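Local coordinates for N-acetyl-L-2,4-diaminobutyric acid deacetylase (Ruegeria pomeroyi, PDB 6TWM), which catalyses, with the help of zinc, the removal of the acetyl group from N-acetyl-L-2,4-diaminobutyric acid during the bacterial breakdown of ectoine, at residues Ala63-Glu68 with Asp149-Gly154; Phe162-Ile167 with Tyr188-Leu193; Asp145-Phe150 with Lys210-Thr215; Gly272-Met277 with Ile315-Pro320. All blocks are in the same frame, centred on the assembly; numbering follows the deposited sequence.

Contacts 1, 2 and 3 all belong to the zinc-binding catalytic region, and contact 4 joins two further antiparallel sheets. Contact 3 pairs strands 146-149 and 211-216 within the ten-strand mixed sheet, and contact 2 pairs 162-166 with 188-192 in the same sheet, their centres about 12 Å apart. Contact 1 follows directly where strand 146-149 ends, sharing D149 and F150 with contact 3, so the sheet delivers its loop to the metal. Along the chain contact 1 closes first, contact 2 is nested inside the loop that contact 3 closes, and contact 4 comes last. Its centre lies about 19 Å from that of contact 1 and about 29 Å from that of contact 3.

Contact 1: residues Ala63-Glu68 with Asp149-Gly154; sequences ANHGDE and DFHSGG. With ZN (zinc ion), chain M; DAB (2,4-diaminobutyric acid), chain N.
At the edge of the H151 ring, near its plane, sit ND1 of H65 and the amide ND2 of N64. The two imidazoles meet rim to rim, centroids 5.3 Å apart and planes at 57°, neither over the other's face, and both present ND1 to the zinc. H65 ND1 lies 2.7 Å from the metal and H151 ND1 2.8 Å, while N115 holds H65 from its NE2 end. E68 reaches the ion with OE2 at 2.5 Å through a chain extended beyond CG, and its OE1 accepts the backbone N of S152 at 2.9 Å from above the carboxylate plane. An amide suits position 64: with CG anti to the backbone N (chi1 -177°), N64 sends ND2 to D149 OD2 at 3.1 Å, nearly straight at 173°. D149 OD1 is hydrogen-bonded to T61 OG1. An alanine in place of D149 would probably leave N64 ND2 without its carboxylate acceptor and T61 OG1 without its partner. The product 2,4-diaminobutyric acid adds a further zinc ligand, its OXT 2.0 Å from the metal. H65 and E68, with two residues between them, and the distant H151 form the HxxE plus His zinc site of aspartoacylase- and carboxypeptidase-like hydrolases.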
loop_
_atom_site.group_PDB
_atom_site.type_symbol
_atom_site.label_atom_id
_atom_site.label_comp_id
_atom_site.label_asym_id
_atom_site.label_seq_id
_atom_site.Cartn_x
_atom_site.Cartn_y
_atom_site.Cartn_z
ATOM N N ALA A 63 -2.238 -5.347 2.673
ATOM C CA ALA A 63 -3.056 -4.921 3.809
ATOM C C ALA A 63 -2.198 -4.350 4.937
ATOM O O ALA A 63 -2.444 -4.605 6.119
ATOM C CB ALA A 63 -3.940 -6.060 4.323
ATOM N N ASN A 64 -1.165 -3.586 4.569
ATOM C CA ASN A 64 -0.535 -2.685 5.530
ATOM C C ASN A 64 -1.607 -1.893 6.267
ATOM O O ASN A 64 -1.616 -1.827 7.500
ATOM C CB ASN A 64 0.447 -1.760 4.800
ATOM C CG ASN A 64 1.220 -0.832 5.737
ATOM O OD1 ASN A 64 0.815 -0.568 6.868
ATOM N ND2 ASN A 64 2.348 -0.328 5.250
ATOM N N HIS A 65 -2.525 -1.294 5.516
ATOM C CA HIS A 65 -3.796 -0.819 6.041
ATOM C C HIS A 65 -4.866 -1.855 5.715
ATOM O O HIS A 65 -4.891 -2.408 4.612
ATOM C CB HIS A 65 -4.161 0.545 5.452
ATOM C CG HIS A 65 -3.171 1.624 5.768
ATOM N ND1 HIS A 65 -2.360 2.197 4.810
ATOM C CD2 HIS A 65 -2.853 2.228 6.939
ATOM C CE1 HIS A 65 -1.593 3.113 5.376
ATOM N NE2 HIS A 65 -1.873 3.151 6.667
ATOM N N GLY A 66 -5.750 -2.110 6.682
ATOM C CA GLY A 66 -6.571 -3.310 6.630
ATOM C C GLY A 66 -7.616 -3.322 5.533
ATOM O O GLY A 66 -7.961 -4.391 5.019
ATOM N N ASP A 67 -8.131 -2.153 5.152
ATOM C CA ASP A 67 -9.268 -2.058 4.237
ATOM C C ASP A 67 -8.834 -1.805 2.798
ATOM O O ASP A 67 -9.509 -1.092 2.050
ATOM C CB ASP A 67 -10.238 -0.975 4.706
ATOM C CG ASP A 67 -9.590 0.395 4.819
ATOM O OD1 ASP A 67 -8.354 0.492 4.672
ATOM O OD2 ASP A 67 -10.319 1.381 5.061
ATOM N N GLU A 68 -7.706 -2.382 2.388
ATOM C CA GLU A 68 -7.163 -2.215 1.044
ATOM C C GLU A 68 -6.838 -3.594 0.492
ATOM O O GLU A 68 -6.021 -4.320 1.069
ATOM C CB GLU A 68 -5.929 -1.312 1.076
ATOM C CG GLU A 68 -6.200 0.001 1.793
ATOM C CD GLU A 68 -4.960 0.826 2.009
ATOM O OE1 GLU A 68 -3.863 0.376 1.615
ATOM O OE2 GLU A 68 -5.090 1.937 2.568
ATOM N N ASP A 149 4.973 -3.417 -1.207
ATOM C CA ASP A 149 4.020 -3.124 -0.140
ATOM C C ASP A 149 2.782 -2.494 -0.771
ATOM O O ASP A 149 2.775 -1.303 -1.099
ATOM C CB ASP A 149 4.649 -2.212 0.908
ATOM C CG ASP A 149 3.753 -2.000 2.105
ATOM O OD1 ASP A 149 3.407 -2.995 2.777
ATOM O OD2 ASP A 149 3.404 -0.833 2.379
ATOM N N PHE A 150 1.734 -3.297 -0.929
ATOM C CA PHE A 150 0.543 -2.859 -1.638
ATOM C C PHE A 150 -0.271 -1.870 -0.814
ATOM O O PHE A 150 -0.372 -1.976 0.411
ATOM C CB PHE A 150 -0.327 -4.060 -1.997
ATOM C CG PHE A 150 0.164 -4.827 -3.188
ATOM C CD1 PHE A 150 0.006 -4.321 -4.467
ATOM C CD2 PHE A 150 0.777 -6.060 -3.028
ATOM C CE1 PHE A 150 0.454 -5.030 -5.563
ATOM C CE2 PHE A 150 1.227 -6.773 -4.120
ATOM C CZ PHE A 150 1.065 -6.258 -5.390
ATOM N N HIS A 151 -0.876 -0.911 -1.510
ATOM C CA HIS A 151 -1.743 0.070 -0.878
ATOM C C HIS A 151 -2.858 0.453 -1.841
ATOM O O HIS A 151 -2.681 0.437 -3.062
ATOM C CB HIS A 151 -0.970 1.322 -0.453
ATOM C CG HIS A 151 -0.100 1.118 0.745
ATOM N ND1 HIS A 151 -0.581 1.188 2.034
ATOM C CD2 HIS A 151 1.222 0.846 0.851
ATOM C CE1 HIS A 151 0.408 0.972 2.883
ATOM N NE2 HIS A 151 1.513 0.761 2.191
ATOM N N SER A 152 -4.014 0.793 -1.271
ATOM C CA SER A 152 -5.146 1.314 -2.020
ATOM C C SER A 152 -5.789 2.422 -1.197
ATOM O O SER A 152 -5.308 2.780 -0.117
ATOM C CB SER A 152 -6.139 0.200 -2.368
ATOM O OG SER A 152 -5.460 -0.928 -2.900
ATOM N N GLY A 153 -6.886 2.978 -1.712
ATOM C CA GLY A 153 -7.469 4.152 -1.083
ATOM C C GLY A 153 -8.088 3.884 0.274
ATOM O O GLY A 153 -8.116 4.771 1.132
ATOM N N GLY A 154 -8.580 2.669 0.498
ATOM C CA GLY A 154 -9.361 2.391 1.684
ATOM C C GLY A 154 -10.781 2.913 1.541
ATOM O O GLY A 154 -11.187 3.437 0.505
HETATM ZN ZN ZN M . -2.836 2.910 2.237
HETATM N N DAB N . -0.380 6.634 3.415
HETATM C CA DAB N . -1.115 6.968 2.203
HETATM C C DAB N . -2.377 6.080 1.962
HETATM O O DAB N . -3.470 6.650 1.686
HETATM C CB DAB N . -0.235 6.861 0.960
HETATM C CG DAB N . 1.091 7.594 1.128
HETATM N ND DAB N . 1.086 9.005 0.804
HETATM O OXT DAB N . -2.224 4.833 2.059
HETATM O O HOH W 1 0.417 -3.725 2.348
HETATM O O HOH W 2 -2.383 -1.630 2.195
HETATM O O HOH W 3 -9.699 0.104 -0.737
#

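Contact 2: residues Phe162-Ile167 with Tyr188-Leu193; sequences FAAAHI and YSVELL
Strands 162-166 and 188-192 run parallel, their axes approaching to 4.5 Å with an angle of 30° between them. F162 pairs with Y188, A163 with S189 and A164 with V190. The firm bonds lie mid-way: V190 N donates to A163 O at 2.9 Å, in the carbonyl plane, and A165 N to V190 O at 3.0 Å. Those at the two ends, A163 N to Y188 O and L192 N to A165 O, are weak, so the pairing is firmest in the middle and looser at both ends.

On the face that carries F162, A164, V190 and L192, the phenyl ring lies against its diagonal neighbour. F162 CG sits between the backbone N and the carbonyl carbon (chi1 78°), which turns one face of the ring to V190, whose CG2 rests over it, 3.7 Å from the centroid, in a CH-pi contact. A branched valine suits the site because CB and CG2 both reach the ring. The small A164 makes room for L192, whose CD1 touches A164 CB at 3.6 Å; L192 CD2 approaches F162 CZ more loosely. Beyond the strand, I167 CD1 packs along E191, 3.4 Å from its CB. The H166 ring has its polar partner in E206.

A163 and A165 occupy the other face, where alanines let M181, F184 and F178 of helix 171-184 come close. Strand, helix and parallel strand make a beta-alpha-beta crossover in the mixed sheet, whose F162 and L192 side borders the active site: F162 neighbours the zinc-site residue E216, and L192 lies about 4 Å from the bound product at nearest side-chain atoms.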
loop_
_atom_site.group_PDB
_atom_site.type_symbol
_atom_site.label_atom_id
_atom_site.label_comp_id
_atom_site.label_asym_id
_atom_site.label_seq_id
_atom_site.Cartn_x
_atom_site.Cartn_y
_atom_site.Cartn_z
ATOM N N PHE A 162 -2.058 3.060 -9.715
ATOM C CA PHE A 162 -0.729 3.566 -10.007
ATOM C C PHE A 162 0.292 2.971 -9.049
ATOM O O PHE A 162 -0.035 2.586 -7.925
ATOM C CB PHE A 162 -0.723 5.105 -9.979
ATOM C CG PHE A 162 -0.710 5.737 -8.597
ATOM C CD1 PHE A 162 0.429 5.735 -7.805
ATOM C CD2 PHE A 162 -1.833 6.417 -8.131
ATOM C CE1 PHE A 162 0.438 6.349 -6.568
ATOM C CE2 PHE A 162 -1.828 7.041 -6.899
ATOM C CZ PHE A 162 -0.690 7.011 -6.118
ATOM N N ALA A 163 1.531 2.887 -9.525
ATOM C CA ALA A 163 2.685 2.550 -8.709
ATOM C C ALA A 163 3.550 3.792 -8.551
ATOM O O ALA A 163 3.621 4.635 -9.451
ATOM C CB ALA A 163 3.501 1.415 -9.331
ATOM N N ALA A 164 4.201 3.907 -7.400
ATOM C CA ALA A 164 4.899 5.132 -7.052
ATOM C C ALA A 164 6.323 4.844 -6.602
ATOM O O ALA A 164 6.688 3.712 -6.270
ATOM C CB ALA A 164 4.156 5.900 -5.956
ATOM N N ALA A 165 7.125 5.907 -6.609
ATOM C CA ALA A 165 8.472 5.912 -6.062
ATOM C C ALA A 165 8.752 7.318 -5.555
ATOM O O ALA A 165 8.235 8.296 -6.097
ATOM C CB ALA A 165 9.513 5.488 -7.103
ATOM N N HIS A 166 9.563 7.418 -4.506
ATOM C CA HIS A 166 9.788 8.697 -3.847
ATOM C C HIS A 166 11.029 9.391 -4.386
ATOM O O HIS A 166 12.028 8.743 -4.715
ATOM C CB HIS A 166 9.933 8.516 -2.337
ATOM C CG HIS A 166 8.704 7.984 -1.677
ATOM N ND1 HIS A 166 8.561 6.657 -1.338
ATOM C CD2 HIS A 166 7.559 8.596 -1.298
ATOM C CE1 HIS A 166 7.381 6.475 -0.774
ATOM N NE2 HIS A 166 6.753 7.637 -0.738
ATOM N N ILE A 167 10.958 10.718 -4.469
ATOM C CA ILE A 167 12.157 11.516 -4.672
ATOM C C ILE A 167 12.885 11.465 -3.345
ATOM O O ILE A 167 12.513 12.158 -2.391
ATOM C CB ILE A 167 11.860 12.972 -5.085
ATOM C CG1 ILE A 167 11.156 13.043 -6.439
ATOM C CG2 ILE A 167 13.142 13.791 -5.116
ATOM C CD1 ILE A 167 9.683 12.805 -6.367
ATOM N N TYR A 188 -0.931 4.213 -14.365
ATOM C CA TYR A 188 -0.253 5.461 -14.064
ATOM C C TYR A 188 1.004 5.179 -13.253
ATOM O O TYR A 188 1.110 4.168 -12.552
ATOM C CB TYR A 188 -1.162 6.444 -13.310
ATOM C CG TYR A 188 -2.252 7.032 -14.176
ATOM C CD1 TYR A 188 -3.398 6.311 -14.469
ATOM C CD2 TYR A 188 -2.115 8.293 -14.733
ATOM C CE1 TYR A 188 -4.391 6.842 -15.272
ATOM C CE2 TYR A 188 -3.099 8.833 -15.536
ATOM C CZ TYR A 188 -4.235 8.105 -15.805
ATOM O OH TYR A 188 -5.221 8.640 -16.607
ATOM N N SER A 189 1.967 6.089 -13.370
ATOM C CA SER A 189 3.232 5.997 -12.656
ATOM C C SER A 189 3.489 7.328 -11.976
ATOM O O SER A 189 3.336 8.387 -12.592
ATOM C CB SER A 189 4.380 5.637 -13.600
ATOM O OG SER A 189 3.945 4.718 -14.584
ATOM N N VAL A 190 3.877 7.273 -10.709
ATOM C CA VAL A 190 3.811 8.433 -9.835
ATOM C C VAL A 190 5.115 8.570 -9.069
ATOM O O VAL A 190 5.746 7.573 -8.706
ATOM C CB VAL A 190 2.612 8.309 -8.869
ATOM C CG1 VAL A 190 2.639 9.388 -7.800
ATOM C CG2 VAL A 190 1.331 8.381 -9.662
ATOM N N GLU A 191 5.537 9.810 -8.857
ATOM C CA GLU A 191 6.525 10.114 -7.837
ATOM C C GLU A 191 5.801 10.863 -6.722
ATOM O O GLU A 191 5.452 12.039 -6.867
ATOM C CB GLU A 191 7.725 10.871 -8.419
ATOM C CG GLU A 191 7.492 12.240 -9.033
ATOM C CD GLU A 191 8.772 12.801 -9.648
ATOM O OE1 GLU A 191 9.687 12.002 -9.948
ATOM O OE2 GLU A 191 8.881 14.037 -9.809
ATOM N N LEU A 192 5.547 10.154 -5.622
ATOM C CA LEU A 192 4.639 10.627 -4.587
ATOM C C LEU A 192 5.273 11.730 -3.752
ATOM O O LEU A 192 6.436 11.637 -3.356
ATOM C CB LEU A 192 4.246 9.470 -3.665
ATOM C CG LEU A 192 2.998 8.616 -3.896
ATOM C CD1 LEU A 192 3.006 7.437 -2.936
ATOM C CD2 LEU A 192 1.737 9.425 -3.703
ATOM N N LEU A 193 4.491 12.774 -3.467
ATOM C CA LEU A 193 4.874 13.764 -2.462
ATOM C C LEU A 193 4.432 13.246 -1.095
ATOM O O LEU A 193 3.450 13.693 -0.497
ATOM C CB LEU A 193 4.280 15.130 -2.770
ATOM C CG LEU A 193 4.868 16.341 -2.020
ATOM C CD1 LEU A 193 4.197 16.590 -0.672
ATOM C CD2 LEU A 193 6.385 16.191 -1.839
#

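Contact 3: residues Asp145-Phe150 with Lys210-Thr215; sequences DLAVDF and KVLVTT
V148 lies beside V213 on the neighbouring strand, both valines pointing the same way. From the backbone outward, V148 CB comes 4.2 Å from V213 CB. CG1, anti to the backbone N (chi1 -178°), runs forward to V213 CG1 at 3.9 Å and also lies above one face of the F150 ring, offset toward its rim. CG2, the other branch, fits against V213 CB at 3.8 Å. Two beta-branched residues with matching torsions thus nest branch to branch, and V238 of helix 225-242 packs on V148. A glycine here would probably open a gap beside V213 and leave the F150 ring without the methyl on its face.

L146 extends the same apolar face: its CD1 reaches V213 CG2 at 4.2 Å, and A242 and V238 pack on it. The backbones beneath are held by three short bonds, A147 N to V211 O, V213 N to A147 O and D149 N to V213 O, each 2.8 Å, the last nearly straight. Ahead of them V211 N to D145 O is weak, at 3.4 Å, where the strands are just beginning. On the opposite face the small A147 leaves L212 to pack against its carbonyl O, and L212 meets D202 and E206 of helix 201-207.

At the far end T215 OG1 lies 3.7 Å from F150 CD1, while its hydrogen bond goes to the backbone N of H151, a direct brace for that zinc ligand. Strands 146-149 and 211-216, parallel within 11° and central in the mixed alpha/beta sheet, end where the metal site begins, as in carboxypeptidase-like zinc hydrolases.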
loop_
_atom_site.group_PDB
_atom_site.type_symbol
_atom_site.label_atom_id
_atom_site.label_comp_id
_atom_site.label_asym_id
_atom_site.label_seq_id
_atom_site.Cartn_x
_atom_site.Cartn_y
_atom_site.Cartn_z
ATOM N N ASP A 145 15.798 -8.343 -0.464
ATOM C CA ASP A 145 16.383 -7.444 -1.450
ATOM C C ASP A 145 15.353 -6.518 -2.072
ATOM O O ASP A 145 15.692 -5.395 -2.462
ATOM C CB ASP A 145 17.058 -8.250 -2.563
ATOM C CG ASP A 145 18.186 -9.116 -2.050
ATOM O OD1 ASP A 145 19.056 -8.594 -1.320
ATOM O OD2 ASP A 145 18.196 -10.323 -2.365
ATOM N N LEU A 146 14.108 -6.976 -2.168
ATOM C CA LEU A 146 13.010 -6.235 -2.762
ATOM C C LEU A 146 11.815 -6.294 -1.823
ATOM O O LEU A 146 11.533 -7.341 -1.232
ATOM C CB LEU A 146 12.645 -6.814 -4.136
ATOM C CG LEU A 146 11.243 -6.559 -4.690
ATOM C CD1 LEU A 146 11.092 -5.125 -5.161
ATOM C CD2 LEU A 146 10.947 -7.536 -5.810
ATOM N N ALA A 147 11.126 -5.166 -1.672
ATOM C CA ALA A 147 9.924 -5.096 -0.852
ATOM C C ALA A 147 8.805 -4.478 -1.676
ATOM O O ALA A 147 8.928 -3.341 -2.143
ATOM C CB ALA A 147 10.168 -4.290 0.427
ATOM N N VAL A 148 7.728 -5.233 -1.869
ATOM C CA VAL A 148 6.518 -4.746 -2.520
ATOM C C VAL A 148 5.439 -4.638 -1.452
ATOM O O VAL A 148 5.044 -5.645 -0.850
ATOM C CB VAL A 148 6.079 -5.666 -3.670
ATOM C CG1 VAL A 148 4.840 -5.111 -4.357
ATOM C CG2 VAL A 148 7.219 -5.842 -4.667
ATOM N N ASP A 149 4.973 -3.417 -1.207
ATOM C CA ASP A 149 4.020 -3.124 -0.140
ATOM C C ASP A 149 2.782 -2.494 -0.771
ATOM O O ASP A 149 2.775 -1.303 -1.099
ATOM C CB ASP A 149 4.649 -2.212 0.908
ATOM C CG ASP A 149 3.753 -2.000 2.105
ATOM O OD1 ASP A 149 3.407 -2.995 2.777
ATOM O OD2 ASP A 149 3.404 -0.833 2.379
ATOM N N PHE A 150 1.734 -3.297 -0.929
ATOM C CA PHE A 150 0.543 -2.859 -1.638
ATOM C C PHE A 150 -0.271 -1.870 -0.814
ATOM O O PHE A 150 -0.372 -1.976 0.411
ATOM C CB PHE A 150 -0.327 -4.060 -1.997
ATOM C CG PHE A 150 0.164 -4.827 -3.188
ATOM C CD1 PHE A 150 0.006 -4.321 -4.467
ATOM C CD2 PHE A 150 0.777 -6.060 -3.028
ATOM C CE1 PHE A 150 0.454 -5.030 -5.563
ATOM C CE2 PHE A 150 1.227 -6.773 -4.120
ATOM C CZ PHE A 150 1.065 -6.258 -5.390
ATOM N N LYS A 210 17.218 -0.666 0.183
ATOM C CA LYS A 210 16.537 -1.742 -0.515
ATOM C C LYS A 210 15.612 -1.181 -1.591
ATOM O O LYS A 210 15.334 0.018 -1.648
ATOM C CB LYS A 210 15.746 -2.602 0.470
ATOM C CG LYS A 210 16.588 -3.199 1.585
ATOM C CD LYS A 210 17.614 -4.174 1.037
ATOM C CE LYS A 210 18.457 -4.773 2.152
ATOM N NZ LYS A 210 17.655 -5.678 3.017
ATOM N N VAL A 211 15.141 -2.073 -2.456
ATOM C CA VAL A 211 14.184 -1.700 -3.493
ATOM C C VAL A 211 12.781 -1.718 -2.903
ATOM O O VAL A 211 12.370 -2.696 -2.266
ATOM C CB VAL A 211 14.289 -2.644 -4.700
ATOM C CG1 VAL A 211 13.628 -2.016 -5.910
ATOM C CG2 VAL A 211 15.742 -2.970 -4.993
ATOM N N LEU A 212 12.039 -0.634 -3.112
ATOM C CA LEU A 212 10.668 -0.523 -2.639
ATOM C C LEU A 212 9.727 -0.368 -3.824
ATOM O O LEU A 212 9.989 0.425 -4.733
ATOM C CB LEU A 212 10.495 0.659 -1.685
ATOM C CG LEU A 212 9.035 0.906 -1.292
ATOM C CD1 LEU A 212 8.525 -0.223 -0.409
ATOM C CD2 LEU A 212 8.853 2.257 -0.615
ATOM N N VAL A 213 8.641 -1.132 -3.811
ATOM C CA VAL A 213 7.511 -0.920 -4.704
ATOM C C VAL A 213 6.302 -0.614 -3.835
ATOM O O VAL A 213 5.955 -1.402 -2.947
ATOM C CB VAL A 213 7.239 -2.135 -5.602
ATOM C CG1 VAL A 213 5.906 -1.961 -6.329
ATOM C CG2 VAL A 213 8.370 -2.324 -6.595
ATOM N N THR A 214 5.676 0.531 -4.076
ATOM C CA THR A 214 4.443 0.901 -3.401
ATOM C C THR A 214 3.427 1.338 -4.446
ATOM O O THR A 214 3.790 1.772 -5.543
ATOM C CB THR A 214 4.670 2.015 -2.368
ATOM O OG1 THR A 214 3.464 2.231 -1.624
ATOM C CG2 THR A 214 5.085 3.306 -3.055
ATOM N N THR A 215 2.147 1.197 -4.106
ATOM C CA THR A 215 1.071 1.403 -5.065
ATOM C C THR A 215 -0.059 2.190 -4.420
ATOM O O THR A 215 -0.090 2.403 -3.206
ATOM C CB THR A 215 0.514 0.072 -5.593
ATOM O OG1 THR A 215 -0.072 -0.663 -4.511
ATOM C CG2 THR A 215 1.608 -0.768 -6.241
#

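Contact 4: residues Gly272-Met277 with Ile315-Pro320; sequences GLFEMM and ISRHFP
F274 and H318 make an edge-to-face pair: the imidazole turns its edge to one face of the phenyl ring, centroids 5.0 Å apart and planes at 62°. H318 CD2 lies 3.8 Å from F274 CG, and H318 CB, 4.2 Å from the ring centroid, adds a CH-pi contact over the same face. R317 reaches the ring differently. Its guanidinium is nearly coplanar with the phenyl group, 10° apart, so NH2 meets CE2 at the edge, 3.3 Å away, and does not stack on the face. Over one face of the guanidinium runs M276, its CG 3.5 Å from R317 NE; the flexible, apolar methionine chain slides along the arginine's.

These side chains fill the space between two antiparallel sheets, strand 272-276 of one and strand 312-318 of the other, the axes 8.9 Å apart at 151°, in a sandwich-like arrangement. What places the partners lies further out. A bend at chi3 turns the R317 head toward the edge of the F274 ring, alongside M276. H318 NE2 is hydrogen-bonded to the backbone O of L322, and P320 CD rests on a face of its ring. F274 is backed by A291 and V293 on the adjoining strand and by V329.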
loop_
_atom_site.group_PDB
_atom_site.type_symbol
_atom_site.label_atom_id
_atom_site.label_comp_id
_atom_site.label_asym_id
_atom_site.label_seq_id
_atom_site.Cartn_x
_atom_site.Cartn_y
_atom_site.Cartn_z
ATOM N N GLY A 272 -20.413 17.751 5.391
ATOM C CA GLY A 272 -21.581 17.819 4.541
ATOM C C GLY A 272 -21.670 16.625 3.610
ATOM O O GLY A 272 -20.970 15.625 3.773
ATOM N N LEU A 273 -22.561 16.762 2.633
ATOM C CA LEU A 273 -22.797 15.740 1.620
ATOM C C LEU A 273 -21.887 16.009 0.428
ATOM O O LEU A 273 -21.922 17.099 -0.154
ATOM C CB LEU A 273 -24.265 15.739 1.197
ATOM C CG LEU A 273 -24.673 14.861 0.015
ATOM C CD1 LEU A 273 -24.408 13.395 0.310
ATOM C CD2 LEU A 273 -26.139 15.089 -0.314
ATOM N N PHE A 274 -21.079 15.017 0.065
ATOM C CA PHE A 274 -20.017 15.200 -0.916
ATOM C C PHE A 274 -20.554 14.978 -2.325
ATOM O O PHE A 274 -21.128 13.924 -2.618
ATOM C CB PHE A 274 -18.860 14.243 -0.630
ATOM C CG PHE A 274 -17.661 14.470 -1.500
ATOM C CD1 PHE A 274 -16.786 15.508 -1.236
ATOM C CD2 PHE A 274 -17.408 13.647 -2.585
ATOM C CE1 PHE A 274 -15.680 15.721 -2.034
ATOM C CE2 PHE A 274 -16.302 13.854 -3.388
ATOM C CZ PHE A 274 -15.437 14.892 -3.112
ATOM N N GLU A 275 -20.360 15.967 -3.197
ATOM C CA GLU A 275 -20.693 15.849 -4.615
ATOM C C GLU A 275 -19.424 16.088 -5.426
ATOM O O GLU A 275 -18.990 17.233 -5.589
ATOM C CB GLU A 275 -21.791 16.825 -5.032
ATOM C CG GLU A 275 -22.174 16.659 -6.499
ATOM C CD GLU A 275 -23.141 17.711 -7.002
ATOM O OE1 GLU A 275 -23.416 18.677 -6.262
ATOM O OE2 GLU A 275 -23.628 17.563 -8.143
ATOM N N MET A 276 -18.837 15.009 -5.933
ATOM C CA MET A 276 -17.706 15.132 -6.842
ATOM C C MET A 276 -18.196 15.601 -8.205
ATOM O O MET A 276 -19.136 15.030 -8.766
ATOM C CB MET A 276 -16.978 13.795 -6.966
ATOM C CG MET A 276 -15.588 13.891 -7.574
ATOM S SD MET A 276 -14.393 14.644 -6.453
ATOM C CE MET A 276 -13.123 15.172 -7.602
ATOM N N MET A 277 -17.563 16.646 -8.737
ATOM C CA MET A 277 -17.989 17.225 -10.005
ATOM C C MET A 277 -17.202 16.714 -11.205
ATOM O O MET A 277 -17.722 16.753 -12.324
ATOM C CB MET A 277 -17.889 18.754 -9.949
ATOM C CG MET A 277 -18.769 19.388 -8.883
ATOM S SD MET A 277 -20.472 18.790 -8.920
ATOM C CE MET A 277 -21.016 19.392 -10.517
ATOM N N ILE A 315 -6.200 12.435 -9.412
ATOM C CA ILE A 315 -5.607 11.140 -9.096
ATOM C C ILE A 315 -6.118 10.568 -7.785
ATOM O O ILE A 315 -5.896 9.376 -7.513
ATOM C CB ILE A 315 -4.068 11.233 -9.075
ATOM C CG1 ILE A 315 -3.598 12.113 -7.917
ATOM C CG2 ILE A 315 -3.580 11.818 -10.371
ATOM C CD1 ILE A 315 -2.099 12.115 -7.727
ATOM N N SER A 316 -6.796 11.366 -6.969
ATOM C CA SER A 316 -7.407 10.869 -5.748
ATOM C C SER A 316 -8.592 11.757 -5.404
ATOM O O SER A 316 -8.590 12.956 -5.693
ATOM C CB SER A 316 -6.410 10.839 -4.584
ATOM O OG SER A 316 -7.070 10.634 -3.345
ATOM N N ARG A 317 -9.607 11.157 -4.788
ATOM C CA ARG A 317 -10.754 11.924 -4.329
ATOM C C ARG A 317 -11.302 11.306 -3.053
ATOM O O ARG A 317 -11.164 10.101 -2.815
ATOM C CB ARG A 317 -11.854 12.000 -5.395
ATOM C CG ARG A 317 -12.502 10.667 -5.739
ATOM C CD ARG A 317 -13.851 10.878 -6.412
ATOM N NE ARG A 317 -14.907 11.151 -5.439
ATOM C CZ ARG A 317 -16.075 10.517 -5.401
ATOM N NH1 ARG A 317 -16.354 9.575 -6.292
ATOM N NH2 ARG A 317 -16.972 10.836 -4.478
ATOM N N HIS A 318 -11.904 12.158 -2.227
ATOM C CA HIS A 318 -12.655 11.705 -1.066
ATOM C C HIS A 318 -13.749 10.743 -1.505
ATOM O O HIS A 318 -14.604 11.094 -2.323
ATOM C CB HIS A 318 -13.255 12.910 -0.345
ATOM C CG HIS A 318 -14.149 12.552 0.800
ATOM N ND1 HIS A 318 -13.669 12.267 2.059
ATOM C CD2 HIS A 318 -15.496 12.444 0.877
ATOM C CE1 HIS A 318 -14.682 11.996 2.864
ATOM N NE2 HIS A 318 -15.801 12.094 2.170
ATOM N N PHE A 319 -13.714 9.523 -0.978
ATOM C CA PHE A 319 -14.661 8.504 -1.417
ATOM C C PHE A 319 -16.053 8.655 -0.800
ATOM O O PHE A 319 -17.027 8.797 -1.550
ATOM C CB PHE A 319 -14.111 7.106 -1.124
ATOM C CG PHE A 319 -14.972 5.997 -1.651
ATOM C CD1 PHE A 319 -14.904 5.623 -2.983
ATOM C CD2 PHE A 319 -15.857 5.329 -0.817
ATOM C CE1 PHE A 319 -15.695 4.601 -3.472
ATOM C CE2 PHE A 319 -16.652 4.307 -1.301
ATOM C CZ PHE A 319 -16.570 3.941 -2.629
ATOM N N PRO A 320 -16.207 8.650 0.528
ATOM C CA PRO A 320 -17.550 8.476 1.100
ATOM C C PRO A 320 -18.482 9.630 0.767
ATOM O O PRO A 320 -18.054 10.760 0.519
ATOM C CB PRO A 320 -17.290 8.399 2.611
ATOM C CG PRO A 320 -15.825 8.121 2.747
ATOM C CD PRO A 320 -15.200 8.821 1.591
#